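Local structure of flagellar pocket-related cytoskeletal protein (Trypanosoma brucei, 6SJQ) at residues 8-13 and 21-26; 61-66 and 90-95. The protein belongs to the trypanosome flagellar pocket collar, here as the N-terminal ubiquitin-fold domain of BILBO1, whose long structured loop serves protein binding. All coordinates share one frame; numbering follows the deposited sequence.

Interaction 1 (8-13 and 21-26); sequences VQVAAD and FELSFP
V8 and F25 meet on the helix-facing side of the two strands, CG2 of V8 lying 4.2 Å from CE1 of F25, whose ring reaches back to it obliquely. On the same face V10 and L23 cross at an angle; in one of the two modelled conformers of V10 its CG2 is 3.6 Å from CD1 of L23, and V10 also packs on V91 of strand 87-92. Branched and apolar, valine suits an inner strand flanked by 17-25 and 87-92, with a methyl available for each neighbour. L23, F21 and F25 also touch helix 31-49, so their bulk fills the layer between helix and sheet.

Q9 and E22 occupy the other face as a non-hydrogen-bonded pair. Their polar ends go elsewhere, Q9 to the carbonyl of Y86 and to N20, E22 to K111 and the hydroxyl of Y86, as befits partly exposed positions.

Between the two faces, two reciprocal pairs of backbone bonds fix the register: V8 with L23, and V10 with F21, where V10 N to F21 O is 2.8 Å. Residues alternating between an apolar face under the helix and a more polar one mark the N-terminal beta hairpin of the ubiquitin fold.

Interaction 2 (61-66 and 90-95); sequences SSKIKM and YVFQPP
I64 and V91 pack side by side on the helix side of the sheet, pointing the same way, and this is the compact part of the contact. CG1 of I64 sits 4.0 Å from CG1 of V91. Helix 31-49 covers them, and S61 is small enough to fit beside V91; in one of its two modelled conformers its hydroxyl bonds to E39.

The other face is aromatic and partly exposed. CE of K65 lies 4.1 Å from CE2 of F92, its extended chain crossing the ring obliquely, and K63 O stands at the ring edge. Within its own strand, Y90 brings CE2 3.6 Å above the F92 ring plane, over the centre. Lysines suit this face, since their methylenes can lie near the rings: K63 NZ forms a salt bridge with D76 of strand 73-76, while K65 packs on W74 and D76.

The solvent side lies at exposed K63, S62 and P94. Toward S62, its N bonds to F92 O at 2.8 Å, the donor N lying 42° out of the F92 carbonyl plane. With F92 N to K63 O and the reciprocal K65 and Y90 pair, the backbone bonds hold together two unlike faces, apolar toward the helix, aromatic and charged on the other.

How the interactions relate
From the N terminus, strand 6-14 turns back into strand 17-25, and interaction 1 closes this short hairpin. The chain then forms helix 31-49 and a loop before reaching residues 61-66; interaction 2 closes the longer excursion through strand 73-76 to residues 90-95. The two contacts therefore follow in series, neither nesting nor crossing. They join because strand 87-92 lies between strands 6-14 and 63-68, parallel to the first. A11 O to V91 N, 2.9 Å apart, probably forms a hydrogen bond between them, and D13 meets the hydroxyl of Y90. Together they tie four strands of the mixed sheet beneath one helix.

Interaction 1 (8-13 and 21-26)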
# COMPACT_ATOMS: atom_id res chain seq x y z
N VAL A 8 0.19 -8.00 -6.60
CA VAL A 8 1.04 -7.57 -5.49
C VAL A 8 0.12 -7.21 -4.31
O VAL A 8 -0.90 -6.58 -4.52
CB VAL A 8 1.86 -6.32 -5.87
CG1 VAL A 8 2.78 -5.93 -4.72
CG2 VAL A 8 2.68 -6.59 -7.14
N GLN A 9 0.47 -7.62 -3.09
CA GLN A 9 -0.29 -7.18 -1.90
C GLN A 9 0.38 -5.94 -1.36
O GLN A 9 1.59 -5.93 -1.17
CB GLN A 9 -0.26 -8.25 -0.81
CG GLN A 9 -0.79 -9.60 -1.23
CD GLN A 9 -0.62 -10.62 -0.13
OE1 GLN A 9 -1.39 -10.63 0.85
NE2 GLN A 9 0.42 -11.46 -0.24
N VAL A 10 -0.38 -4.86 -1.14
CA VAL A 10 0.19 -3.63 -0.62
C VAL A 10 -0.51 -3.23 0.69
O VAL A 10 -1.74 -3.06 0.73
CB VAL A 10 0.11 -2.50 -1.65
CG1 VAL A 10 1.03 -1.38 -1.26
CG2 VAL A 10 0.52 -3.02 -3.02
N ALA A 11 0.28 -3.10 1.75
CA ALA A 11 -0.26 -2.76 3.05
C ALA A 11 0.21 -1.39 3.51
O ALA A 11 1.27 -0.90 3.10
CB ALA A 11 0.13 -3.84 4.08
N ALA A 12 -0.61 -0.77 4.36
CA ALA A 12 -0.26 0.50 5.00
C ALA A 12 -1.08 0.69 6.26
O ALA A 12 -2.10 0.01 6.46
CB ALA A 12 -0.49 1.68 4.04
N ASP A 13 -0.65 1.62 7.11
CA ASP A 13 -1.46 1.99 8.26
C ASP A 13 -2.32 3.20 7.96
O ASP A 13 -1.80 4.29 7.71
CB ASP A 13 -0.59 2.20 9.50
CG ASP A 13 -0.13 0.89 10.09
OD1 ASP A 13 -0.98 0.15 10.62
OD2 ASP A 13 1.08 0.57 10.00
N PHE A 21 -4.23 -4.36 0.47
CA PHE A 21 -4.92 -4.44 -0.82
C PHE A 21 -4.22 -5.32 -1.85
O PHE A 21 -2.98 -5.28 -2.00
CB PHE A 21 -5.09 -3.03 -1.41
CG PHE A 21 -6.01 -2.14 -0.63
CD1 PHE A 21 -7.20 -2.64 -0.11
CD2 PHE A 21 -5.71 -0.79 -0.44
CE1 PHE A 21 -8.06 -1.81 0.59
CE2 PHE A 21 -6.55 0.03 0.27
CZ PHE A 21 -7.75 -0.48 0.78
N GLU A 22 -5.02 -6.11 -2.56
CA GLU A 22 -4.52 -6.87 -3.71
C GLU A 22 -4.57 -5.98 -4.94
O GLU A 22 -5.65 -5.56 -5.36
CB GLU A 22 -5.43 -8.08 -3.91
CG GLU A 22 -4.93 -9.10 -4.90
CD GLU A 22 -5.90 -10.26 -5.00
OE1 GLU A 22 -5.89 -11.12 -4.10
OE2 GLU A 22 -6.70 -10.27 -5.95
N LEU A 23 -3.41 -5.64 -5.51
CA LEU A 23 -3.37 -4.81 -6.71
C LEU A 23 -3.03 -5.71 -7.88
O LEU A 23 -2.19 -6.60 -7.76
CB LEU A 23 -2.32 -3.70 -6.56
CG LEU A 23 -2.53 -2.72 -5.39
CD1 LEU A 23 -1.53 -1.57 -5.53
CD2 LEU A 23 -3.96 -2.18 -5.39
N SER A 24 -3.71 -5.52 -9.01
CA SER A 24 -3.53 -6.37 -10.19
C SER A 24 -2.88 -5.58 -11.33
O SER A 24 -3.22 -4.41 -11.55
CB SER A 24 -4.88 -6.93 -10.68
OG SER A 24 -5.47 -7.79 -9.72
N PHE A 25 -1.94 -6.21 -12.04
CA PHE A 25 -1.30 -5.57 -13.18
C PHE A 25 -1.20 -6.59 -14.32
O PHE A 25 -1.19 -7.80 -14.08
CB PHE A 25 0.11 -5.08 -12.82
CG PHE A 25 0.15 -4.18 -11.61
CD1 PHE A 25 0.25 -4.72 -10.33
CD2 PHE A 25 0.04 -2.81 -11.76
CE1 PHE A 25 0.27 -3.90 -9.20
CE2 PHE A 25 0.07 -1.96 -10.64
CZ PHE A 25 0.19 -2.51 -9.36
N PRO A 26 -1.11 -6.12 -15.58
CA PRO A 26 -0.95 -7.05 -16.71
C PRO A 26 0.35 -7.87 -16.67
O PRO A 26 0.39 -8.98 -17.19
CB PRO A 26 -0.93 -6.12 -17.93
CG PRO A 26 -1.70 -4.91 -17.50
CD PRO A 26 -1.35 -4.73 -16.03

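Interaction 2 (61-66 and 90-95)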
# COMPACT_ATOMS: atom_id res chain seq x y z
N SER A 61 3.47 8.23 -0.51
CA SER A 61 4.45 7.19 -0.22
C SER A 61 5.84 7.78 0.00
O SER A 61 6.28 8.65 -0.75
CB SER A 61 4.51 6.23 -1.39
OG SER A 61 5.10 6.87 -2.50
N SER A 62 6.54 7.32 1.04
CA SER A 62 7.88 7.82 1.34
C SER A 62 8.97 6.74 1.24
O SER A 62 10.12 7.04 0.93
CB SER A 62 7.94 8.46 2.73
OG SER A 62 7.56 7.56 3.75
N LYS A 63 8.59 5.50 1.54
CA LYS A 63 9.48 4.33 1.43
C LYS A 63 8.59 3.12 1.24
O LYS A 63 7.54 3.01 1.89
CB LYS A 63 10.30 4.09 2.70
CG LYS A 63 11.14 2.80 2.60
CD LYS A 63 11.89 2.46 3.88
CE LYS A 63 13.00 3.46 4.17
NZ LYS A 63 14.14 3.38 3.21
N ILE A 64 8.99 2.21 0.35
CA ILE A 64 8.26 0.97 0.17
C ILE A 64 9.21 -0.15 0.54
O ILE A 64 10.35 -0.18 0.07
CB ILE A 64 7.81 0.80 -1.30
CG1 ILE A 64 6.81 1.91 -1.67
CG2 ILE A 64 7.13 -0.54 -1.48
CD1 ILE A 64 6.31 1.84 -3.10
N LYS A 65 8.75 -1.06 1.40
CA LYS A 65 9.50 -2.29 1.66
C LYS A 65 8.76 -3.51 1.15
O LYS A 65 7.53 -3.52 1.07
CB LYS A 65 9.74 -2.44 3.16
CG LYS A 65 10.64 -1.37 3.74
CD LYS A 65 11.08 -1.76 5.13
CE LYS A 65 11.95 -0.68 5.74
NZ LYS A 65 12.39 -1.13 7.09
N MET A 66 9.51 -4.56 0.83
CA MET A 66 8.95 -5.83 0.40
C MET A 66 9.39 -6.89 1.40
O MET A 66 10.54 -6.89 1.85
CB MET A 66 9.52 -6.21 -0.99
CG MET A 66 9.00 -7.57 -1.56
SD MET A 66 9.74 -8.05 -3.19
CE MET A 66 11.38 -8.48 -2.65
N TYR A 90 4.91 -3.16 2.13
CA TYR A 90 4.38 -2.21 3.10
C TYR A 90 4.83 -0.81 2.69
O TYR A 90 6.00 -0.60 2.36
CB TYR A 90 4.88 -2.51 4.50
CG TYR A 90 4.31 -1.57 5.54
CD1 TYR A 90 3.07 -1.81 6.12
CD2 TYR A 90 5.01 -0.44 5.92
CE1 TYR A 90 2.55 -0.94 7.08
CE2 TYR A 90 4.50 0.42 6.88
CZ TYR A 90 3.28 0.16 7.45
OH TYR A 90 2.79 1.05 8.39
N VAL A 91 3.92 0.15 2.72
CA VAL A 91 4.26 1.49 2.25
C VAL A 91 4.19 2.50 3.39
O VAL A 91 3.15 2.61 4.06
CB VAL A 91 3.32 1.91 1.11
CG1 VAL A 91 3.77 3.26 0.52
CG2 VAL A 91 3.31 0.86 0.03
N PHE A 92 5.30 3.21 3.63
CA PHE A 92 5.33 4.26 4.64
C PHE A 92 4.90 5.59 4.03
O PHE A 92 4.93 5.77 2.79
CB PHE A 92 6.75 4.44 5.20
CG PHE A 92 7.24 3.27 6.02
CD1 PHE A 92 7.17 3.30 7.40
CD2 PHE A 92 7.78 2.15 5.40
CE1 PHE A 92 7.61 2.24 8.16
CE2 PHE A 92 8.23 1.07 6.16
CZ PHE A 92 8.14 1.12 7.53
N GLN A 93 4.50 6.51 4.90
CA GLN A 93 4.31 7.92 4.54
C GLN A 93 5.26 8.81 5.34
O GLN A 93 5.77 8.40 6.39
CB GLN A 93 2.89 8.37 4.87
CG GLN A 93 1.78 7.62 4.15
CD GLN A 93 0.43 8.32 4.32
OE1 GLN A 93 0.12 9.28 3.61
NE2 GLN A 93 -0.37 7.83 5.27
N PRO A 94 5.50 10.05 4.87
CA PRO A 94 6.28 10.96 5.72
C PRO A 94 5.48 11.21 6.99
O PRO A 94 4.27 11.02 6.96
CB PRO A 94 6.33 12.26 4.90
CG PRO A 94 6.07 11.84 3.48
CD PRO A 94 5.13 10.66 3.58
N PRO A 95 6.14 11.62 8.09
CA PRO A 95 5.42 11.90 9.34
C PRO A 95 4.22 12.84 9.15
O PRO A 95 4.31 13.84 8.44
CB PRO A 95 6.49 12.59 10.21
CG PRO A 95 7.77 11.95 9.75
CD PRO A 95 7.60 11.73 8.25